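Local coordinates for protein siderophore enterobactin esterase (Emericella nidulans, PDB 6GUO) that hydrolyses the ester bonds of the bacterial xenosiderophore enterobactin so that its iron is released inside the fungal cell, at residues Ala216-Glu228 against Arg270-His284. Sequence-based numbering, arbitrary orientation.
Sequences AHPVLRLSFGSRE and RLCKLEVKEYLDEDH
Arg221 and Glu275 extend side by side from neighbouring parallel strands, 219-225 and 273-279, the latter the outermost strand of the sheet within the chain, and join in a salt bridge. Arg221 NE points almost straight at Glu275 OE2 (2.8 Å, 177°), which receives it on its anti side although the guanidinium and carboxylate planes are turned steeply against each other. Both terminal nitrogens of the same guanidinium converge on Tyr279 OH, NH2 at 3.0 Å and NH1 more loosely, while Lys277 CB covers one face; three in-plane N-H bonds thus fix the rotation of the group beside helix 288-301. Between the strands, Leu220, Leu222 and Phe224 each give their N-H and carbonyl oxygen to the partner strand, whereas the backbones of Val219, Arg221 and Ser223 bond to 183-187 on the other side. Lys273 N, buried by the contact, has no partner in the model; the preceding Cys272 N bonds Pro218 O. On the face beside helix 254-268, Phe224 CG stands between its backbone N and carbonyl carbon (chi1 60°), which places one ring face against Glu278 CA in a CH-pi contact, 4.2 Å from the centroid. Past the strands the two loops stay bonded. Ser226 OG accepts Asp281 N (2.8 Å), and Glu282 O takes Arg227 N. The Arg227 guanidinium lies with one face on Asp281 O and reaches the carboxylates of Asp281 and Asp283 through two waters, bound to NE and NH1. Glu228 uses both oxygens: OE2 accepts Gly225 N (2.8 Å) and Ser189 OG, while OE1 receives His284 ND1 (2.7 Å) from 45° above the carboxylate plane. His284 also touches Ser165 of the GxSxG sequence, the probable nucleophile elbow of this alpha/beta-hydrolase. Backbone bonds thus join the strands along their length, and beyond their C-terminal ends the Glu228 carboxylate probably helps orient the His284 ring, consistent with the acid-histidine arm of a Ser-His-acid triad.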
ATOM      1  N   ALA A 216      16.464  -4.694  27.241  1.00 54.61           N
ATOM      2  CA  ALA A 216      15.767  -4.312  26.011  1.00 47.98           C
ATOM      3  C   ALA A 216      16.717  -4.504  24.836  1.00 45.56           C
ATOM      4  O   ALA A 216      17.879  -4.095  24.910  1.00 43.03           O
ATOM      5  CB  ALA A 216      15.291  -2.869  26.086  1.00 49.14           C
ATOM      6  N   HIS A 217      16.222  -5.128  23.766  1.00 42.90           N
ATOM      7  CA  HIS A 217      17.011  -5.393  22.554  1.00 41.27           C
ATOM      8  C   HIS A 217      16.217  -4.923  21.335  1.00 33.21           C
ATOM      9  O   HIS A 217      15.852  -5.725  20.477  1.00 30.06           O
ATOM     10  CB  HIS A 217      17.335  -6.889  22.440  1.00 51.11           C
ATOM     11  CG  HIS A 217      17.738  -7.518  23.735  1.00 62.28           C
ATOM     12  ND1 HIS A 217      16.820  -7.880  24.697  1.00 68.63           N
ATOM     13  CD2 HIS A 217      18.954  -7.844  24.231  1.00 68.32           C
ATOM     14  CE1 HIS A 217      17.454  -8.402  25.731  1.00 75.91           C
ATOM     15  NE2 HIS A 217      18.749  -8.394  25.474  1.00 74.69           N
ATOM     16  N   PRO A 218      15.944  -3.611  21.258  1.00 28.51           N
ATOM     17  CA  PRO A 218      15.036  -3.124  20.224  1.00 25.03           C
ATOM     18  C   PRO A 218      15.612  -3.155  18.811  1.00 22.16           C
ATOM     19  O   PRO A 218      16.831  -3.150  18.624  1.00 21.05           O
ATOM     20  CB  PRO A 218      14.766  -1.681  20.656  1.00 28.05           C
ATOM     21  CG  PRO A 218      15.995  -1.286  21.385  1.00 28.65           C
ATOM     22  CD  PRO A 218      16.442  -2.513  22.106  1.00 29.30           C
ATOM     23  N   VAL A 219      14.704  -3.185  17.842  1.00 19.67           N
ATOM     24  CA  VAL A 219      15.026  -3.131  16.423  1.00 18.76           C
ATOM     25  C   VAL A 219      14.380  -1.860  15.891  1.00 17.84           C
ATOM     26  O   VAL A 219      13.243  -1.562  16.250  1.00 17.90           O
ATOM     27  CB  VAL A 219      14.476  -4.372  15.692  1.00 19.76           C
ATOM     28  CG1 VAL A 219      14.670  -4.259  14.184  1.00 19.66           C
ATOM     29  CG2 VAL A 219      15.144  -5.633  16.228  1.00 20.60           C
ATOM     30  N   LEU A 220      15.107  -1.113  15.057  1.00 17.39           N
ATOM     31  CA  LEU A 220      14.586   0.114  14.430  1.00 16.01           C
ATOM     32  C   LEU A 220      14.787   0.089  12.916  1.00 16.31           C
ATOM     33  O   LEU A 220      15.874  -0.235  12.438  1.00 16.57           O
ATOM     34  CB  LEU A 220      15.278   1.356  15.005  1.00 16.67           C
ATOM     35  CG  LEU A 220      14.967   2.716  14.366  1.00 16.36           C
ATOM     36  CD1 LEU A 220      13.497   3.088  14.512  1.00 16.28           C
ATOM     37  CD2 LEU A 220      15.854   3.801  14.951  1.00 16.72           C
ATOM     38  N   ARG A 221      13.742   0.463  12.177  1.00 15.86           N
ATOM     39  CA  ARG A 221      13.854   0.761  10.754  1.00 16.05           C
ATOM     40  C   ARG A 221      13.466   2.214  10.538  1.00 15.81           C
ATOM     41  O   ARG A 221      12.342   2.605  10.845  1.00 15.90           O
ATOM     42  CB  ARG A 221      12.963  -0.141   9.901  1.00 16.51           C
ATOM     43  CG  ARG A 221      13.250   0.000   8.406  1.00 16.95           C
ATOM     44  CD  ARG A 221      12.441  -0.980   7.579  1.00 17.55           C
ATOM     45  NE  ARG A 221      12.939  -1.100   6.200  1.00 18.54           N
ATOM     46  CZ  ARG A 221      12.365  -0.594   5.102  1.00 19.38           C
ATOM     47  NH1 ARG A 221      12.941  -0.799   3.917  1.00 21.03           N
ATOM     48  NH2 ARG A 221      11.233   0.104   5.153  1.00 20.84           N
ATOM     49  N   LEU A 222      14.417   3.001  10.033  1.00 16.15           N
ATOM     50  CA  LEU A 222      14.182   4.383   9.626  1.00 15.12           C
ATOM     51  C   LEU A 222      13.956   4.421   8.131  1.00 15.08           C
ATOM     52  O   LEU A 222      14.537   3.626   7.396  1.00 16.03           O
ATOM     53  CB  LEU A 222      15.393   5.255   9.961  1.00 15.74           C
ATOM     54  CG  LEU A 222      15.560   5.561  11.450  1.00 16.31           C
ATOM     55  CD1 LEU A 222      16.994   5.947  11.759  1.00 17.38           C
ATOM     56  CD2 LEU A 222      14.596   6.663  11.869  1.00 16.99           C
ATOM     57  N   SER A 223      13.129   5.353   7.675  1.00 14.66           N
ATOM     58  CA  SER A 223      12.954   5.549   6.239  1.00 14.88           C
ATOM     59  C   SER A 223      12.555   6.971   5.896  1.00 14.70           C
ATOM     60  O   SER A 223      12.075   7.722   6.749  1.00 14.77           O
ATOM     61  CB  SER A 223      11.935   4.553   5.672  1.00 15.29           C
ATOM     62  OG  SER A 223      10.621   4.844   6.121  1.00 16.06           O
ATOM     63  N   PHE A 224      12.777   7.336   4.637  1.00 14.44           N
ATOM     64  CA  PHE A 224      12.358   8.629   4.118  1.00 14.79           C
ATOM     65  C   PHE A 224      12.326   8.568   2.601  1.00 14.47           C
ATOM     66  O   PHE A 224      12.937   7.687   1.996  1.00 15.25           O
ATOM     67  CB  PHE A 224      13.291   9.757   4.605  1.00 15.78           C
ATOM     68  CG  PHE A 224      14.728   9.592   4.194  1.00 15.74           C
ATOM     69  CD1 PHE A 224      15.208  10.174   3.019  1.00 15.92           C
ATOM     70  CD2 PHE A 224      15.611   8.854   4.982  1.00 11.22           C
ATOM     71  CE1 PHE A 224      16.538  10.026   2.641  1.00 12.96           C
ATOM     72  CE2 PHE A 224      16.941   8.706   4.611  1.00 14.90           C
ATOM     73  CZ  PHE A 224      17.404   9.287   3.441  1.00 14.24           C
ATOM     74  N   GLY A 225      11.584   9.484   1.994  1.00 14.57           N
ATOM     75  CA  GLY A 225      11.592   9.641   0.540  1.00 15.19           C
ATOM     76  C   GLY A 225      12.685  10.604   0.125  1.00 15.96           C
ATOM     77  O   GLY A 225      12.902  11.609   0.799  1.00 16.88           O
ATOM     78  N   SER A 226      13.361  10.324  -0.993  1.00 17.02           N
ATOM     79  CA  SER A 226      14.487  11.164  -1.437  1.00 17.56           C
ATOM     80  C   SER A 226      14.091  12.621  -1.692  1.00 17.56           C
ATOM     81  O   SER A 226      14.896  13.528  -1.482  1.00 19.88           O
ATOM     82  CB  SER A 226      15.165  10.579  -2.685  1.00 17.06           C
ATOM     83  OG  SER A 226      14.354  10.739  -3.840  1.00 18.97           O
ATOM     84  N   ARG A 227      12.852  12.837  -2.129  1.00 17.51           N
ATOM     85  CA  ARG A 227      12.358  14.176  -2.434  1.00 18.48           C
ATOM     86  C   ARG A 227      11.951  15.004  -1.217  1.00 19.06           C
ATOM     87  O   ARG A 227      11.678  16.192  -1.367  1.00 19.72           O
ATOM     88  CB  ARG A 227      11.179  14.102  -3.396  1.00 18.70           C
ATOM     89  CG  ARG A 227      11.544  13.512  -4.739  1.00 19.01           C
ATOM     90  CD  ARG A 227      10.352  13.523  -5.667  1.00 19.72           C
ATOM     91  NE  ARG A 227      10.735  13.233  -7.047  1.00 21.49           N
ATOM     92  CZ  ARG A 227       9.883  13.175  -8.070  1.00 23.95           C
ATOM     93  NH1 ARG A 227       8.581  13.387  -7.888  1.00 26.40           N
ATOM     94  NH2 ARG A 227      10.339  12.908  -9.290  1.00 25.32           N
ATOM     95  N   GLU A 228      11.916  14.406  -0.025  1.00 18.39           N
ATOM     96  CA  GLU A 228      11.456  15.129   1.159  1.00 18.02           C
ATOM     97  C   GLU A 228      12.321  16.359   1.465  1.00 19.62           C
ATOM     98  O   GLU A 228      11.789  17.449   1.668  1.00 21.02           O
ATOM     99  CB  GLU A 228      11.353  14.192   2.365  1.00 17.72           C
ATOM    100  CG  GLU A 228      10.244  13.162   2.191  1.00 16.92           C
ATOM    101  CD  GLU A 228       9.888  12.460   3.475  1.00 17.28           C
ATOM    102  OE1 GLU A 228       9.378  13.138   4.389  1.00 18.58           O
ATOM    103  OE2 GLU A 228      10.117  11.235   3.565  1.00 17.39           O
ATOM    104  N   ARG A 270      23.705   0.118  20.413  1.00 36.66           N
ATOM    105  CA  ARG A 270      22.654  -0.137  21.401  1.00 38.00           C
ATOM    106  C   ARG A 270      21.429  -0.847  20.817  1.00 35.00           C
ATOM    107  O   ARG A 270      20.575  -1.310  21.572  1.00 37.07           O
ATOM    108  CB  ARG A 270      22.231   1.169  22.093  1.00 42.18           C
ATOM    109  CG  ARG A 270      23.149   1.600  23.238  1.00 46.54           C
ATOM    110  CD  ARG A 270      22.343   2.101  24.429  1.00 49.94           C
ATOM    111  NE  ARG A 270      21.492   1.036  24.969  1.00 52.46           N
ATOM    112  CZ  ARG A 270      20.371   1.207  25.677  1.00 58.20           C
ATOM    113  NH1 ARG A 270      19.906   2.422  25.974  1.00 57.43           N
ATOM    114  NH2 ARG A 270      19.698   0.135  26.095  1.00 62.37           N
ATOM    115  N   LEU A 271      21.338  -0.929  19.487  1.00 31.97           N
ATOM    116  CA  LEU A 271      20.240  -1.628  18.827  1.00 31.34           C
ATOM    117  C   LEU A 271      20.671  -3.003  18.323  1.00 31.02           C
ATOM    118  O   LEU A 271      21.790  -3.180  17.838  1.00 32.70           O
ATOM    119  CB  LEU A 271      19.685  -0.779  17.677  1.00 30.14           C
ATOM    120  CG  LEU A 271      19.273   0.650  18.060  1.00 31.02           C
ATOM    121  CD1 LEU A 271      18.725   1.372  16.846  1.00 30.55           C
ATOM    122  CD2 LEU A 271      18.248   0.684  19.183  1.00 32.13           C
ATOM    123  N   CYS A 272      19.762  -3.966  18.463  1.00 33.45           N
ATOM    124  CA  CYS A 272      19.958  -5.349  18.014  1.00 36.27           C
ATOM    125  C   CYS A 272      20.053  -5.421  16.491  1.00 32.67           C
ATOM    126  O   CYS A 272      20.880  -6.151  15.938  1.00 32.13           O
ATOM    127  CB  CYS A 272      18.791  -6.217  18.507  1.00 42.32           C
ATOM    128  SG  CYS A 272      18.709  -7.885  17.827  1.00 51.16           S
ATOM    129  N   LYS A 273      19.178  -4.670  15.829  1.00 30.03           N
ATOM    130  CA  LYS A 273      19.220  -4.503  14.385  1.00 28.81           C
ATOM    131  C   LYS A 273      18.748  -3.097  14.043  1.00 24.34           C
ATOM    132  O   LYS A 273      17.815  -2.580  14.660  1.00 21.46           O
ATOM    133  CB  LYS A 273      18.344  -5.540  13.683  1.00 33.32           C
ATOM    134  CG  LYS A 273      18.616  -5.621  12.191  1.00 38.19           C
ATOM    135  CD  LYS A 273      17.633  -6.510  11.457  1.00 44.14           C
ATOM    136  CE  LYS A 273      17.999  -6.575   9.983  1.00 48.74           C
ATOM    137  NZ  LYS A 273      17.049  -7.404   9.194  1.00 53.30           N
ATOM    138  N   LEU A 274      19.395  -2.499  13.051  1.00 21.82           N
ATOM    139  CA  LEU A 274      19.136  -1.126  12.658  1.00 20.60           C
ATOM    140  C   LEU A 274      19.260  -1.015  11.139  1.00 19.49           C
ATOM    141  O   LEU A 274      20.198  -1.542  10.555  1.00 20.78           O
ATOM    142  CB  LEU A 274      20.126  -0.204  13.363  1.00 21.41           C
ATOM    143  CG  LEU A 274      20.155   1.274  12.983  1.00 21.97           C
ATOM    144  CD1 LEU A 274      18.817   1.947  13.236  1.00 22.46           C
ATOM    145  CD2 LEU A 274      21.275   1.977  13.734  1.00 22.33           C
ATOM    146  N   GLU A 275      18.301  -0.342  10.511  1.00 18.56           N
ATOM    147  CA  GLU A 275      18.266  -0.202   9.061  1.00 19.27           C
ATOM    148  C   GLU A 275      17.699   1.165   8.710  1.00 18.66           C
ATOM    149  O   GLU A 275      16.798   1.659   9.384  1.00 19.48           O
ATOM    150  CB  GLU A 275      17.410  -1.326   8.457  1.00 21.79           C
ATOM    151  CG  GLU A 275      17.128  -1.224   6.961  1.00 23.48           C
ATOM    152  CD  GLU A 275      16.536  -2.505   6.389  1.00 25.06           C
ATOM    153  OE1 GLU A 275      17.212  -3.555   6.428  1.00 29.67           O
ATOM    154  OE2 GLU A 275      15.395  -2.470   5.894  1.00 24.83           O
ATOM    155  N   VAL A 276      18.252   1.773   7.664  1.00 17.95           N
ATOM    156  CA  VAL A 276      17.709   2.997   7.085  1.00 17.95           C
ATOM    157  C   VAL A 276      17.491   2.749   5.595  1.00 18.05           C
ATOM    158  O   VAL A 276      18.322   2.110   4.941  1.00 18.57           O
ATOM    159  CB  VAL A 276      18.607   4.240   7.338  1.00 19.45           C
ATOM    160  CG1 VAL A 276      19.982   4.104   6.692  1.00 21.05           C
ATOM    161  CG2 VAL A 276      17.910   5.514   6.861  1.00 19.17           C
ATOM    162  N   LYS A 277      16.373   3.249   5.075  1.00 17.62           N
ATOM    163  CA  LYS A 277      16.033   3.109   3.656  1.00 18.03           C
ATOM    164  C   LYS A 277      15.591   4.456   3.097  1.00 18.09           C
ATOM    165  O   LYS A 277      14.660   5.076   3.615  1.00 17.22           O
ATOM    166  CB  LYS A 277      14.924   2.063   3.475  1.00 19.30           C
ATOM    167  CG  LYS A 277      14.355   1.925   2.063  1.00 21.03           C
ATOM    168  CD  LYS A 277      15.385   1.447   1.051  1.00 23.29           C
ATOM    169  CE  LYS A 277      14.867   1.561  -0.380  1.00 26.16           C
ATOM    170  NZ  LYS A 277      14.023   0.413  -0.797  1.00 28.07           N
ATOM    171  N   GLU A 278      16.272   4.900   2.043  1.00 18.61           N
ATOM    172  CA  GLU A 278      15.855   6.054   1.263  1.00 19.75           C
ATOM    173  C   GLU A 278      15.037   5.526   0.099  1.00 19.57           C
ATOM    174  O   GLU A 278      15.535   4.703  -0.674  1.00 20.89           O
ATOM    175  CB  GLU A 278      17.068   6.820   0.731  1.00 21.72           C
ATOM    176  CG  GLU A 278      16.720   7.992  -0.179  1.00 23.03           C
ATOM    177  CD  GLU A 278      17.926   8.833  -0.551  1.00 26.41           C
ATOM    178  OE1 GLU A 278      17.744  10.031  -0.848  1.00 27.75           O
ATOM    179  OE2 GLU A 278      19.056   8.303  -0.560  1.00 30.61           O
ATOM    180  N   TYR A 279      13.799   5.994  -0.028  1.00 18.96           N
ATOM    181  CA  TYR A 279      12.935   5.611  -1.146  1.00 18.13           C
ATOM    182  C   TYR A 279      13.086   6.638  -2.263  1.00 17.84           C
ATOM    183  O   TYR A 279      12.634   7.772  -2.130  1.00 16.68           O
ATOM    184  CB  TYR A 279      11.475   5.486  -0.694  1.00 17.67           C
ATOM    185  CG  TYR A 279      11.222   4.235   0.111  1.00 17.03           C
ATOM    186  CD1 TYR A 279      10.964   3.027  -0.522  1.00 18.51           C
ATOM    187  CD2 TYR A 279      11.264   4.250   1.507  1.00 16.68           C
ATOM    188  CE1 TYR A 279      10.740   1.869   0.197  1.00 18.28           C
ATOM    189  CE2 TYR A 279      11.045   3.091   2.240  1.00 17.65           C
ATOM    190  CZ  TYR A 279      10.787   1.902   1.579  1.00 18.21           C
ATOM    191  OH  TYR A 279      10.571   0.746   2.275  1.00 18.12           O
ATOM    192  N   LEU A 280      13.735   6.240  -3.356  1.00 18.56           N
ATOM    193  CA  LEU A 280      14.025   7.166  -4.452  1.00 18.62           C
ATOM    194  C   LEU A 280      12.754   7.695  -5.108  1.00 18.44           C
ATOM    195  O   LEU A 280      11.811   6.941  -5.352  1.00 18.19           O
ATOM    196  CB  LEU A 280      14.907   6.507  -5.517  1.00 20.34           C
ATOM    197  CG  LEU A 280      16.361   6.200  -5.174  1.00 23.37           C
ATOM    198  CD1 LEU A 280      17.050   5.625  -6.406  1.00 24.50           C
ATOM    199  CD2 LEU A 280      17.104   7.437  -4.677  1.00 25.74           C
ATOM    200  N   ASP A 281      12.742   9.005  -5.361  1.00 18.60           N
ATOM    201  CA  ASP A 281      11.659   9.708  -6.066  1.00 20.54           C
ATOM    202  C   ASP A 281      10.332   9.811  -5.310  1.00 19.67           C
ATOM    203  O   ASP A 281       9.332  10.247  -5.887  1.00 20.29           O
ATOM    204  CB  ASP A 281      11.400   9.099  -7.462  1.00 22.69           C
ATOM    205  CG  ASP A 281      12.675   8.823  -8.236  1.00 26.32           C
ATOM    206  OD1 ASP A 281      13.614   9.649  -8.195  1.00 28.97           O
ATOM    207  OD2 ASP A 281      12.729   7.766  -8.893  1.00 31.83           O
ATOM    208  N   GLU A 282      10.313   9.447  -4.027  1.00 17.88           N
ATOM    209  CA  GLU A 282       9.100   9.559  -3.221  1.00 18.21           C
ATOM    210  C   GLU A 282       9.162  10.831  -2.382  1.00 17.40           C
ATOM    211  O   GLU A 282      10.236  11.240  -1.933  1.00 16.78           O
ATOM    212  CB  GLU A 282       8.915   8.344  -2.313  1.00 18.61           C
ATOM    213  CG  GLU A 282       8.964   6.989  -3.015  1.00 19.99           C
ATOM    214  CD  GLU A 282       7.765   6.679  -3.902  1.00 20.75           C
ATOM    215  OE1 GLU A 282       6.851   7.516  -4.068  1.00 21.33           O
ATOM    216  OE2 GLU A 282       7.740   5.556  -4.444  1.00 22.14           O
ATOM    217  N   ASP A 283       7.998  11.441  -2.186  1.00 16.81           N
ATOM    218  CA  ASP A 283       7.851  12.639  -1.350  1.00 16.91           C
ATOM    219  C   ASP A 283       7.191  12.246  -0.021  1.00 17.13           C
ATOM    220  O   ASP A 283       6.982  11.059   0.240  1.00 16.63           O
ATOM    221  CB  ASP A 283       7.086  13.746  -2.109  1.00 19.17           C
ATOM    222  CG  ASP A 283       5.720  13.296  -2.622  1.00 21.48           C
ATOM    223  OD1 ASP A 283       4.897  12.805  -1.826  1.00 23.59           O
ATOM    224  OD2 ASP A 283       5.463  13.450  -3.837  1.00 25.55           O
ATOM    225  N   HIS A 284       6.873  13.234   0.815  1.00 16.40           N
ATOM    226  CA  HIS A 284       6.368  12.982   2.177  1.00 16.48           C
ATOM    227  C   HIS A 284       5.068  12.156   2.195  1.00 17.02           C
ATOM    228  O   HIS A 284       4.883  11.305   3.069  1.00 17.14           O
ATOM    229  CB  HIS A 284       6.177  14.316   2.906  1.00 16.84           C
ATOM    230  CG  HIS A 284       5.952  14.188   4.380  1.00 18.38           C
ATOM    231  ND1 HIS A 284       6.875  13.619   5.229  1.00 19.76           N
ATOM    232  CD2 HIS A 284       4.925  14.598   5.160  1.00 19.88           C
ATOM    233  CE1 HIS A 284       6.420  13.669   6.469  1.00 20.59           C
ATOM    234  NE2 HIS A 284       5.238  14.260   6.454  1.00 20.54           N
TER
HETATM  235  O   HOH W   1      13.514  12.501  -7.570  1.00 30.80           O
HETATM  236  O   HOH W   2       6.947  14.527  -5.720  1.00 32.19           O